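PDB 2ZIG: putative modification methylase, which probably methylates cytosine in DNA at its exocyclic N4 position, taking the methyl group from S-adenosylmethionine. Local coordinates for residues Asp129-Ile134 with Met172-Gly177; Ile135-Thr140 with Lys164-Tyr169; Arg199-Ile204 with Val229-Phe234. All coordinates share one frame; numbering follows the deposited sequence.

Overall arrangement
Contacts 1 and 2 are two stages of one antiparallel pairing, between strand 129-137 and strand 167-174, with contact 2 nested inside the loop that contact 1 closes; their centres are 21 Å apart. The pair belongs to the mixed sheet of a Rossmann-like methyltransferase fold. Contact 3 follows in sequence and joins the end of helix 194-200 to that of helix 222-232, its centre 13 Å from contact 1 and 18 Å from contact 2. Gln203 and Ile204 carry it back to strand 129-137, and Met172 packs on Phe232. All three touch the second subunit. Contact 2 approaches the cofactor site: the Trp136 side chain is about 9 Å from that of Thr248, an S-adenosylmethionine-binding residue.

Contact 1: residues Asp129-Ile134 with Met172-Gly177; sequences DNLNPI and MQRKPG
Antiparallel pairing of strand 129-137 with strand 167-174 begins where Asp129 faces Arg174, a hydrogen-bonded pair. Asp129 N gives a nearly straight bond to Arg174 O (2.7 Å, 174°), and Arg174 N returns one to Asp129 O. Next comes the non-hydrogen-bonded pair Asn130 and Gln173, whose side chains meet beside the backbone. Gln173 bends at chi2 (-61°), which swings its amide back across the strand; ND2 of Asn130 then reaches a lone pair of Gln173 OE1 at 2.7 Å, with the two amide planes 34° apart. A water accepts from Gln173 NE2, and Gln120 on helix 115-125 is a further partner of Asn130 ND2.

Within the mixed sheet of the Rossmann-like methyltransferase fold, strand 91-97 flanks 167-174 on its other side. The face of Asp129, Leu131, Met172 and Arg174 mixes apolar and charged groups. Leu131 CB lies 3.6 Å from Met172 CB, while Leu131 CD1 sits over one face of the Arg174 guanidinium, toward its rim. Asp129 OD2 rests 3.2 Å from Pro176 CB, while OD1 forms a salt bridge with Arg109 of the second subunit. Farther along, Met172, bent at chi2, brings CE to 3.3 Å from Ile134 CD1, tighter than usual for two carbons.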
# COMPACT_ATOMS: atom_id res chain seq x y z
N ASP B 129 -4.64 13.17 7.46
CA ASP B 129 -5.01 13.28 6.05
C ASP B 129 -4.08 12.31 5.35
O ASP B 129 -2.86 12.46 5.44
CB ASP B 129 -4.74 14.67 5.47
CG ASP B 129 -5.88 15.62 5.67
OD1 ASP B 129 -7.04 15.19 5.62
OD2 ASP B 129 -5.61 16.83 5.86
N ASN B 130 -4.62 11.33 4.65
CA ASN B 130 -3.74 10.41 3.97
C ASN B 130 -3.15 10.99 2.69
O ASN B 130 -3.85 11.57 1.87
CB ASN B 130 -4.48 9.11 3.64
CG ASN B 130 -3.63 8.15 2.84
OD1 ASN B 130 -3.78 8.05 1.63
ND2 ASN B 130 -2.71 7.46 3.52
N LEU B 131 -1.84 10.85 2.54
CA LEU B 131 -1.14 11.31 1.35
C LEU B 131 -0.62 10.04 0.65
O LEU B 131 -0.65 8.95 1.23
CB LEU B 131 0.03 12.21 1.75
CG LEU B 131 -0.17 13.74 1.79
CD1 LEU B 131 -1.58 14.10 2.22
CD2 LEU B 131 0.86 14.35 2.73
N ASN B 132 -0.17 10.17 -0.58
CA ASN B 132 0.34 9.01 -1.29
C ASN B 132 1.63 8.51 -0.66
O ASN B 132 2.51 9.28 -0.31
CB ASN B 132 0.58 9.34 -2.77
CG ASN B 132 -0.61 9.00 -3.63
OD1 ASN B 132 -1.32 8.04 -3.36
ND2 ASN B 132 -0.83 9.79 -4.67
N PRO B 133 1.74 7.20 -0.49
CA PRO B 133 2.98 6.71 0.12
C PRO B 133 4.04 6.68 -0.96
O PRO B 133 3.74 6.90 -2.14
CB PRO B 133 2.61 5.30 0.55
CG PRO B 133 1.74 4.87 -0.59
CD PRO B 133 0.83 6.08 -0.78
N ILE B 134 5.27 6.42 -0.54
CA ILE B 134 6.38 6.28 -1.46
C ILE B 134 6.74 4.79 -1.33
O ILE B 134 6.76 4.24 -0.22
CB ILE B 134 7.58 7.16 -1.07
CG1 ILE B 134 7.30 8.62 -1.44
CG2 ILE B 134 8.84 6.67 -1.78
CD1 ILE B 134 8.36 9.61 -0.97
N MET B 172 2.56 8.34 4.40
CA MET B 172 2.59 9.77 4.66
C MET B 172 1.25 10.19 5.25
O MET B 172 0.22 10.15 4.58
CB MET B 172 2.84 10.52 3.34
CG MET B 172 4.05 10.03 2.57
SD MET B 172 5.57 10.81 3.10
CE MET B 172 6.71 10.27 1.82
N GLN B 173 1.28 10.58 6.52
CA GLN B 173 0.07 11.00 7.22
C GLN B 173 0.24 12.42 7.71
O GLN B 173 1.02 12.69 8.62
CB GLN B 173 -0.19 10.05 8.38
CG GLN B 173 -0.35 8.60 7.93
CD GLN B 173 -1.52 8.43 6.99
OE1 GLN B 173 -1.36 7.95 5.86
NE2 GLN B 173 -2.71 8.82 7.44
N ARG B 174 -0.51 13.34 7.10
CA ARG B 174 -0.43 14.75 7.44
C ARG B 174 -1.50 15.23 8.41
O ARG B 174 -2.66 14.86 8.30
CB ARG B 174 -0.50 15.60 6.16
CG ARG B 174 -0.26 17.08 6.37
CD ARG B 174 -0.00 17.80 5.05
NE ARG B 174 -1.15 17.74 4.15
CZ ARG B 174 -1.12 18.12 2.88
NH1 ARG B 174 -2.21 18.03 2.13
NH2 ARG B 174 -0.00 18.58 2.34
N LYS B 175 -1.08 16.06 9.36
CA LYS B 175 -2.01 16.63 10.32
C LYS B 175 -2.57 17.89 9.68
O LYS B 175 -1.84 18.84 9.43
CB LYS B 175 -1.31 17.02 11.62
CG LYS B 175 -2.23 17.75 12.60
CD LYS B 175 -1.52 18.14 13.89
CE LYS B 175 -2.48 18.82 14.85
NZ LYS B 175 -1.82 19.17 16.13
N PRO B 176 -3.88 17.90 9.39
CA PRO B 176 -4.49 19.08 8.77
C PRO B 176 -4.41 20.28 9.70
O PRO B 176 -3.87 20.19 10.80
CB PRO B 176 -5.92 18.62 8.52
CG PRO B 176 -6.18 17.74 9.68
CD PRO B 176 -4.91 16.92 9.76
N GLY B 177 -4.94 21.42 9.25
CA GLY B 177 -4.92 22.60 10.09
C GLY B 177 -4.26 23.81 9.46
O GLY B 177 -4.19 24.87 10.08
O HOH W 1 0.44 7.19 3.04
O HOH W 2 -4.65 7.56 6.29

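Contact 2: residues Ile135-Thr140 with Lys164-Tyr169; sequences IWHKHT and KTEIEY
His137 and Glu166 run alongside each other in one direction, their ring and carboxylate planes only 21° apart. NE2 of the histidine donates to Glu166 OE1 at 2.8 Å, with the oxygen near the ring plane and the bond made through its anti lone pair. The imidazole gets there because CG of His137 stands opposite the backbone N (chi1 -162°).

Trp136 and Glu168 are likewise neighbours, but here the carboxylate is turned 66° from the indole. Glu168 CB approaches Trp136 CE3 at 3.7 Å, Lys138 CG lies over a face of the same indole, offset toward its rim, and the indole NE1 bonds Ile208 O. The lysine crosses Glu168 aslant, placing CE 3.0 Å from Glu168 OE2.

Under these side chains Trp136 and Glu168 form a hydrogen-bonded antiparallel pair. Ile135, on the face shared with His137, sets CG2 against Ile167 CG2 at 3.8 Å; both isoleucines also pack on their counterparts, Ile167 and Ile135, of the second subunit. His137 centres an inverse gamma turn where strand 129-137 ends, and beyond it His139 N bonds to Glu166 O.

The bond to Glu166 fixes the rotation of the His137 ring and makes NE2 its donor. With NZ 4.4 Å from OE2, beyond a salt bridge, Lys138 and Glu168 would be expected to attract only weakly; Lys138 NZ also has a long, weak ion pair with Glu211.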
# COMPACT_ATOMS: atom_id res chain seq x y z
N ILE B 135 7.00 4.15 -2.47
CA ILE B 135 7.35 2.74 -2.48
C ILE B 135 8.86 2.59 -2.41
O ILE B 135 9.58 3.06 -3.28
CB ILE B 135 6.88 2.04 -3.78
CG1 ILE B 135 5.35 2.13 -3.89
CG2 ILE B 135 7.33 0.56 -3.77
CD1 ILE B 135 4.62 1.73 -2.62
N TRP B 136 9.34 1.95 -1.36
CA TRP B 136 10.76 1.74 -1.23
C TRP B 136 11.11 0.39 -1.84
O TRP B 136 10.87 -0.65 -1.22
CB TRP B 136 11.18 1.77 0.23
CG TRP B 136 12.63 1.43 0.44
CD1 TRP B 136 13.66 1.65 -0.44
CD2 TRP B 136 13.22 0.88 1.62
NE1 TRP B 136 14.85 1.26 0.13
CE2 TRP B 136 14.61 0.78 1.39
CE3 TRP B 136 12.70 0.45 2.85
CZ2 TRP B 136 15.49 0.28 2.35
CZ3 TRP B 136 13.57 -0.05 3.81
CH2 TRP B 136 14.95 -0.14 3.55
N HIS B 137 11.66 0.40 -3.05
CA HIS B 137 12.05 -0.84 -3.70
C HIS B 137 13.37 -1.22 -3.05
O HIS B 137 14.45 -0.83 -3.49
CB HIS B 137 12.21 -0.65 -5.21
CG HIS B 137 12.17 -1.94 -5.97
ND1 HIS B 137 12.25 -2.00 -7.34
CD2 HIS B 137 12.05 -3.22 -5.55
CE1 HIS B 137 12.17 -3.26 -7.73
NE2 HIS B 137 12.05 -4.02 -6.66
N LYS B 138 13.22 -1.96 -1.96
CA LYS B 138 14.31 -2.42 -1.12
C LYS B 138 15.22 -3.41 -1.83
O LYS B 138 16.42 -3.18 -1.95
CB LYS B 138 13.69 -3.09 0.12
CG LYS B 138 14.50 -3.06 1.40
CD LYS B 138 13.69 -3.73 2.52
CE LYS B 138 14.43 -3.74 3.86
NZ LYS B 138 15.69 -4.54 3.85
N HIS B 139 14.63 -4.51 -2.30
CA HIS B 139 15.37 -5.57 -2.97
C HIS B 139 15.07 -5.64 -4.45
O HIS B 139 14.08 -6.24 -4.86
CB HIS B 139 15.05 -6.91 -2.31
CG HIS B 139 15.20 -6.91 -0.82
ND1 HIS B 139 14.16 -7.19 0.04
CD2 HIS B 139 16.28 -6.65 -0.03
CE1 HIS B 139 14.58 -7.10 1.28
NE2 HIS B 139 15.86 -6.78 1.27
N THR B 140 15.94 -5.03 -5.25
CA THR B 140 15.81 -5.00 -6.70
C THR B 140 16.01 -6.38 -7.32
O THR B 140 15.98 -7.40 -6.62
CB THR B 140 16.84 -4.03 -7.32
OG1 THR B 140 16.63 -2.72 -6.78
CG2 THR B 140 16.69 -3.99 -8.84
N LYS B 164 8.22 -12.99 -4.21
CA LYS B 164 9.04 -12.59 -3.08
C LYS B 164 8.98 -11.09 -2.79
O LYS B 164 9.01 -10.26 -3.70
CB LYS B 164 10.49 -13.01 -3.33
CG LYS B 164 11.41 -12.84 -2.13
CD LYS B 164 12.80 -13.39 -2.45
CE LYS B 164 13.41 -12.71 -3.68
NZ LYS B 164 14.69 -13.34 -4.12
N THR B 165 8.92 -10.74 -1.52
CA THR B 165 8.84 -9.35 -1.12
C THR B 165 10.05 -8.51 -1.53
O THR B 165 11.18 -8.80 -1.15
CB THR B 165 8.68 -9.23 0.39
OG1 THR B 165 7.56 -10.01 0.80
CG2 THR B 165 8.46 -7.79 0.78
N GLU B 166 9.80 -7.45 -2.29
CA GLU B 166 10.88 -6.57 -2.72
C GLU B 166 10.67 -5.16 -2.20
O GLU B 166 11.53 -4.31 -2.39
CB GLU B 166 10.92 -6.50 -4.24
CG GLU B 166 11.17 -7.82 -4.93
CD GLU B 166 10.91 -7.73 -6.41
OE1 GLU B 166 11.21 -6.67 -7.00
OE2 GLU B 166 10.42 -8.72 -6.99
N ILE B 167 9.55 -4.90 -1.54
CA ILE B 167 9.26 -3.54 -1.10
C ILE B 167 8.79 -3.32 0.33
O ILE B 167 8.43 -4.24 1.05
CB ILE B 167 8.16 -2.91 -2.00
CG1 ILE B 167 6.83 -3.63 -1.74
CG2 ILE B 167 8.55 -3.02 -3.49
CD1 ILE B 167 5.60 -2.99 -2.38
N GLU B 168 8.80 -2.04 0.70
CA GLU B 168 8.30 -1.57 1.98
C GLU B 168 7.54 -0.30 1.63
O GLU B 168 7.78 0.30 0.57
CB GLU B 168 9.42 -1.29 2.97
CG GLU B 168 9.90 -2.56 3.64
CD GLU B 168 10.78 -2.28 4.83
OE1 GLU B 168 10.49 -1.31 5.56
OE2 GLU B 168 11.75 -3.05 5.03
N TYR B 169 6.62 0.11 2.49
CA TYR B 169 5.80 1.27 2.22
C TYR B 169 6.16 2.46 3.09
O TYR B 169 6.34 2.33 4.29
CB TYR B 169 4.33 0.91 2.45
CG TYR B 169 3.87 -0.33 1.71
CD1 TYR B 169 3.25 -0.24 0.47
CD2 TYR B 169 4.07 -1.59 2.25
CE1 TYR B 169 2.86 -1.39 -0.24
CE2 TYR B 169 3.69 -2.74 1.57
CZ TYR B 169 3.08 -2.64 0.33
OH TYR B 169 2.71 -3.78 -0.34

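Contact 3: residues Arg199-Ile204 with Val229-Phe234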
# COMPACT_ATOMS: atom_id res chain seq x y z
N ARG B 199 14.84 13.61 -7.96
CA ARG B 199 15.18 12.27 -7.53
C ARG B 199 14.37 11.86 -6.29
O ARG B 199 13.90 10.73 -6.21
CB ARG B 199 16.67 12.16 -7.20
CG ARG B 199 17.12 10.76 -6.83
CD ARG B 199 18.56 10.79 -6.36
NE ARG B 199 19.37 11.62 -7.25
CZ ARG B 199 20.38 12.37 -6.85
NH1 ARG B 199 20.70 12.39 -5.56
NH2 ARG B 199 21.07 13.11 -7.72
N PHE B 200 14.20 12.79 -5.35
CA PHE B 200 13.47 12.51 -4.12
C PHE B 200 11.95 12.48 -4.25
O PHE B 200 11.29 11.55 -3.78
CB PHE B 200 13.81 13.52 -3.03
CG PHE B 200 15.26 13.60 -2.68
CD1 PHE B 200 16.16 12.62 -3.10
CD2 PHE B 200 15.73 14.64 -1.89
CE1 PHE B 200 17.49 12.68 -2.73
CE2 PHE B 200 17.06 14.71 -1.51
CZ PHE B 200 17.94 13.72 -1.93
N PHE B 201 11.40 13.52 -4.86
CA PHE B 201 9.95 13.61 -5.00
C PHE B 201 9.38 12.80 -6.16
O PHE B 201 8.96 13.34 -7.18
CB PHE B 201 9.51 15.07 -5.11
CG PHE B 201 9.63 15.84 -3.82
CD1 PHE B 201 10.83 16.45 -3.47
CD2 PHE B 201 8.57 15.88 -2.92
CE1 PHE B 201 10.97 17.09 -2.23
CE2 PHE B 201 8.70 16.52 -1.68
CZ PHE B 201 9.90 17.13 -1.34
N ARG B 202 9.37 11.48 -5.98
CA ARG B 202 8.82 10.55 -6.95
C ARG B 202 8.19 9.47 -6.10
O ARG B 202 8.52 9.36 -4.91
CB ARG B 202 9.91 9.99 -7.86
CG ARG B 202 11.05 9.32 -7.13
CD ARG B 202 11.98 8.68 -8.14
NE ARG B 202 12.62 9.66 -9.00
CZ ARG B 202 12.76 9.53 -10.32
NH1 ARG B 202 13.37 10.49 -11.02
NH2 ARG B 202 12.27 8.47 -10.93
N GLN B 203 7.30 8.66 -6.66
CA GLN B 203 6.63 7.66 -5.86
C GLN B 203 7.38 6.36 -5.61
O GLN B 203 7.00 5.59 -4.74
CB GLN B 203 5.23 7.38 -6.43
CG GLN B 203 4.42 6.41 -5.58
CD GLN B 203 2.91 6.59 -5.71
OE1 GLN B 203 2.38 6.78 -6.80
NE2 GLN B 203 2.22 6.52 -4.59
N ILE B 204 8.46 6.11 -6.35
CA ILE B 204 9.23 4.89 -6.13
C ILE B 204 10.72 5.18 -5.98
O ILE B 204 11.32 5.88 -6.80
CB ILE B 204 9.01 3.88 -7.30
CG1 ILE B 204 7.53 3.52 -7.39
CG2 ILE B 204 9.83 2.60 -7.07
CD1 ILE B 204 7.19 2.54 -8.50
N VAL B 229 13.96 13.60 5.91
CA VAL B 229 14.16 14.82 6.69
C VAL B 229 14.27 16.02 5.75
O VAL B 229 13.59 17.03 5.94
CB VAL B 229 15.44 14.74 7.55
CG1 VAL B 229 15.74 16.10 8.19
CG2 VAL B 229 15.27 13.70 8.65
N ARG B 230 15.11 15.90 4.72
CA ARG B 230 15.30 17.00 3.77
C ARG B 230 14.04 17.36 3.00
O ARG B 230 13.85 18.51 2.61
CB ARG B 230 16.41 16.65 2.78
CG ARG B 230 17.76 16.38 3.44
CD ARG B 230 18.81 16.12 2.40
NE ARG B 230 18.95 17.26 1.50
CZ ARG B 230 19.61 17.23 0.34
NH1 ARG B 230 20.19 16.10 -0.05
NH2 ARG B 230 19.68 18.32 -0.40
N MET B 231 13.17 16.37 2.78
CA MET B 231 11.94 16.59 2.04
C MET B 231 10.77 17.11 2.85
O MET B 231 9.93 17.83 2.33
CB MET B 231 11.48 15.30 1.37
CG MET B 231 12.39 14.72 0.32
SD MET B 231 11.84 13.03 -0.03
CE MET B 231 10.22 13.35 -0.89
N PHE B 232 10.70 16.75 4.12
CA PHE B 232 9.55 17.15 4.90
C PHE B 232 9.77 17.88 6.21
O PHE B 232 9.00 17.70 7.14
CB PHE B 232 8.66 15.92 5.11
CG PHE B 232 8.23 15.27 3.82
CD1 PHE B 232 7.36 15.94 2.96
CD2 PHE B 232 8.72 14.03 3.45
CE1 PHE B 232 6.99 15.38 1.73
CE2 PHE B 232 8.36 13.45 2.22
CZ PHE B 232 7.49 14.14 1.36
N SER B 233 10.83 18.69 6.27
CA SER B 233 11.12 19.51 7.44
C SER B 233 12.09 20.58 6.97
O SER B 233 12.66 20.48 5.89
CB SER B 233 11.77 18.69 8.56
OG SER B 233 13.14 18.43 8.28
N PHE B 234 12.26 21.62 7.79
CA PHE B 234 13.18 22.71 7.49
C PHE B 234 14.31 22.72 8.49
O PHE B 234 14.17 22.20 9.60
CB PHE B 234 12.44 24.06 7.57
CG PHE B 234 11.43 24.26 6.48
CD1 PHE B 234 11.83 24.67 5.21
CD2 PHE B 234 10.08 24.04 6.72
CE1 PHE B 234 10.89 24.85 4.19
CE2 PHE B 234 9.13 24.22 5.71
CZ PHE B 234 9.54 24.63 4.45
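Met231 fills the tight centre of this contact, wedged between Phe200 and Phe201. Its chain turns at chi3 (69°) and brings CE over the middle of the Phe201 ring, 3.6 Å from the centroid and 11° off the normal, a CH-pi contact. The sulfur stands above the same face at a greater distance. SD also touches Phe200 CB at 3.6 Å and lies oblique to that ring, 5.3 Å from its centroid, making Met-aromatic contacts with both phenylalanines. Phe232 closes the cluster: the edge of Phe201 is directed at its face in an offset edge-to-face pair, centroids 5.8 Å apart and planes at 72°.

Toward the partly exposed Arg230 the packing is slighter. Here the guanidinium stands almost perpendicular to the Phe200 ring, NH1 lying at the ring edge, 3.7 Å from CE2. That guanidinium has a cation-pi partner in Trp256 and a long, weak ion pair with Asp196. No hydrogen bond crosses between 199-204 and 229-234; Phe200 O is taken by Trp205 NE1.

Phe201, where the chain leaves helix 194-200, is the centre of an inverse gamma turn. The arrangement is hydrophobic packing of the last turns of helix 194-200 and helix 222-232, with methionine set among aromatic rings, beside the methyltransferase sheet.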